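Local atomic coordinates of regulatory protein BlaR1 (Bacillus licheniformis, PDB entry 1NRF), a protein that probably senses beta-lactam antibiotics outside the cell through acylation of a serine in its C-terminal extracellular sensor domain, and signals their presence to the cytoplasm. Residues 175-178 against 179-183. Sequence-based numbering, arbitrary orientation.
Sequences FKQS and NIETV
Ser178 O is gripped twice by Thr182, one turn further on, in the opening turns of helix 177-187 of the penicillin-binding-protein-like sensor domain. The hydroxyl OG1 of Thr182 donates to Ser178 O at 2.7 Å, and Thr182 N reaches the same oxygen at 3.1 Å from the opposite face of the carbonyl plane. The threonine can fold back in this way because its OG1 sits beside its own backbone N, anti to the carbonyl carbon (chi1 -52°). Lys176 holds the N-cap position, where its carbonyl opens the helix: Asn179 N lies above the plane of that carbonyl, 3.0 Å from Lys176 O, while Ile180 N makes a weak but straighter bond to it. Next in line, Glu181 N points almost directly at Gln177 O. On the exposed side, Gln177 and Glu181 run side by side, with amide and carboxylate planes 20° apart. The bent aliphatic chain of Lys176 crosses the amide of Asn179, a buried residue, whose ND2 donates to Glu75 OE2 on helix 66-76. Since Glu75 OE2 also accepts from Lys176 N, one carboxylate oxygen ties the helix start to its neighbour. Phe175 packs on Leu71 of helix 66-76 and Ile180 on Phe168 of helix 158-170; Phe175 and Ile180 meet each other where Ile180 CD1, at the edge of the Phe175 ring, lies 4.0 Å from Phe175 CB.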
ATOM      1  N   PHE A 175       2.393  18.334   0.007  1.00 41.39           N
ATOM      2  CA  PHE A 175       2.999  18.140  -1.303  1.00 40.38           C
ATOM      3  C   PHE A 175       2.102  18.885  -2.280  1.00 40.18           C
ATOM      4  O   PHE A 175       0.986  19.255  -1.931  1.00 39.28           O
ATOM      5  CB  PHE A 175       3.043  16.651  -1.668  1.00 39.52           C
ATOM      6  CG  PHE A 175       4.090  15.867  -0.919  1.00 38.45           C
ATOM      7  CD1 PHE A 175       5.426  16.253  -0.961  1.00 37.89           C
ATOM      8  CD2 PHE A 175       3.738  14.742  -0.172  1.00 36.33           C
ATOM      9  CE1 PHE A 175       6.401  15.535  -0.272  1.00 40.09           C
ATOM     10  CE2 PHE A 175       4.697  14.017   0.519  1.00 37.42           C
ATOM     11  CZ  PHE A 175       6.038  14.415   0.471  1.00 38.86           C
ATOM     12  N   LYS A 176       2.576  19.116  -3.498  1.00 42.13           N
ATOM     13  CA  LYS A 176       1.749  19.818  -4.471  1.00 43.96           C
ATOM     14  C   LYS A 176       0.407  19.083  -4.575  1.00 44.23           C
ATOM     15  O   LYS A 176       0.358  17.865  -4.784  1.00 43.99           O
ATOM     16  CB  LYS A 176       2.457  19.888  -5.834  1.00 43.58           C
ATOM     17  CG  LYS A 176       3.688  20.804  -5.841  1.00 46.14           C
ATOM     18  CD  LYS A 176       4.392  20.839  -7.204  1.00 47.37           C
ATOM     19  CE  LYS A 176       5.096  19.518  -7.526  1.00 48.12           C
ATOM     20  NZ  LYS A 176       5.669  19.456  -8.917  1.00 46.83           N
ATOM     21  N   GLN A 177      -0.675  19.833  -4.386  1.00 44.19           N
ATOM     22  CA  GLN A 177      -2.027  19.292  -4.435  1.00 45.54           C
ATOM     23  C   GLN A 177      -2.234  18.408  -5.666  1.00 44.95           C
ATOM     24  O   GLN A 177      -2.900  17.372  -5.602  1.00 43.25           O
ATOM     25  CB  GLN A 177      -3.025  20.448  -4.433  1.00 47.95           C
ATOM     26  CG  GLN A 177      -4.441  20.067  -4.794  1.00 52.97           C
ATOM     27  CD  GLN A 177      -5.216  21.239  -5.373  1.00 55.34           C
ATOM     28  OE1 GLN A 177      -5.547  22.195  -4.665  1.00 56.32           O
ATOM     29  NE2 GLN A 177      -5.497  21.174  -6.675  1.00 56.24           N
ATOM     30  N   SER A 178      -1.637  18.821  -6.779  1.00 43.21           N
ATOM     31  CA  SER A 178      -1.734  18.099  -8.040  1.00 42.68           C
ATOM     32  C   SER A 178      -1.184  16.672  -8.018  1.00 40.68           C
ATOM     33  O   SER A 178      -1.782  15.762  -8.593  1.00 41.69           O
ATOM     34  CB  SER A 178      -1.020  18.892  -9.138  1.00 44.19           C
ATOM     35  OG  SER A 178      -0.999  18.179 -10.362  1.00 47.87           O
ATOM     36  N   ASN A 179      -0.044  16.471  -7.370  1.00 38.10           N
ATOM     37  CA  ASN A 179       0.558  15.145  -7.321  1.00 37.43           C
ATOM     38  C   ASN A 179      -0.220  14.174  -6.438  1.00 39.13           C
ATOM     39  O   ASN A 179      -0.322  12.987  -6.756  1.00 39.12           O
ATOM     40  CB  ASN A 179       2.006  15.258  -6.860  1.00 35.93           C
ATOM     41  CG  ASN A 179       2.823  16.165  -7.761  1.00 36.46           C
ATOM     42  OD1 ASN A 179       2.636  16.174  -8.973  1.00 36.17           O
ATOM     43  ND2 ASN A 179       3.737  16.923  -7.176  1.00 36.86           N
ATOM     44  N   ILE A 180      -0.765  14.681  -5.333  1.00 38.36           N
ATOM     45  CA  ILE A 180      -1.567  13.869  -4.418  1.00 39.66           C
ATOM     46  C   ILE A 180      -2.727  13.282  -5.223  1.00 40.50           C
ATOM     47  O   ILE A 180      -2.984  12.079  -5.189  1.00 39.80           O
ATOM     48  CB  ILE A 180      -2.181  14.729  -3.271  1.00 39.80           C
ATOM     49  CG1 ILE A 180      -1.079  15.370  -2.422  1.00 39.30           C
ATOM     50  CG2 ILE A 180      -3.110  13.872  -2.422  1.00 39.42           C
ATOM     51  CD1 ILE A 180      -0.235  14.375  -1.649  1.00 39.17           C
ATOM     52  N   GLU A 181      -3.429  14.161  -5.936  1.00 41.42           N
ATOM     53  CA  GLU A 181      -4.570  13.776  -6.762  1.00 42.03           C
ATOM     54  C   GLU A 181      -4.168  12.742  -7.804  1.00 40.06           C
ATOM     55  O   GLU A 181      -4.944  11.833  -8.111  1.00 38.71           O
ATOM     56  CB  GLU A 181      -5.153  15.007  -7.464  1.00 43.99           C
ATOM     57  CG  GLU A 181      -6.243  15.714  -6.685  1.00 48.36           C
ATOM     58  CD  GLU A 181      -6.524  17.119  -7.216  1.00 52.64           C
ATOM     59  OE1 GLU A 181      -6.588  17.296  -8.457  1.00 54.14           O
ATOM     60  OE2 GLU A 181      -6.692  18.043  -6.388  1.00 53.56           O
ATOM     61  N   THR A 182      -2.957  12.889  -8.340  1.00 37.14           N
ATOM     62  CA  THR A 182      -2.442  11.966  -9.345  1.00 34.87           C
ATOM     63  C   THR A 182      -2.221  10.576  -8.757  1.00 33.96           C
ATOM     64  O   THR A 182      -2.594   9.575  -9.364  1.00 34.37           O
ATOM     65  CB  THR A 182      -1.107  12.466  -9.937  1.00 35.98           C
ATOM     66  OG1 THR A 182      -1.255  13.817 -10.396  1.00 34.80           O
ATOM     67  CG2 THR A 182      -0.696  11.589 -11.108  1.00 33.65           C
ATOM     68  N   VAL A 183      -1.609  10.512  -7.577  1.00 32.49           N
ATOM     69  CA  VAL A 183      -1.369   9.225  -6.927  1.00 32.63           C
ATOM     70  C   VAL A 183      -2.696   8.620  -6.491  1.00 31.84           C
ATOM     71  O   VAL A 183      -2.853   7.393  -6.465  1.00 29.36           O
ATOM     72  CB  VAL A 183      -0.448   9.367  -5.689  1.00 31.50           C
ATOM     73  CG1 VAL A 183      -0.403   8.060  -4.922  1.00 25.91           C
ATOM     74  CG2 VAL A 183       0.957   9.764  -6.133  1.00 32.17           C
TER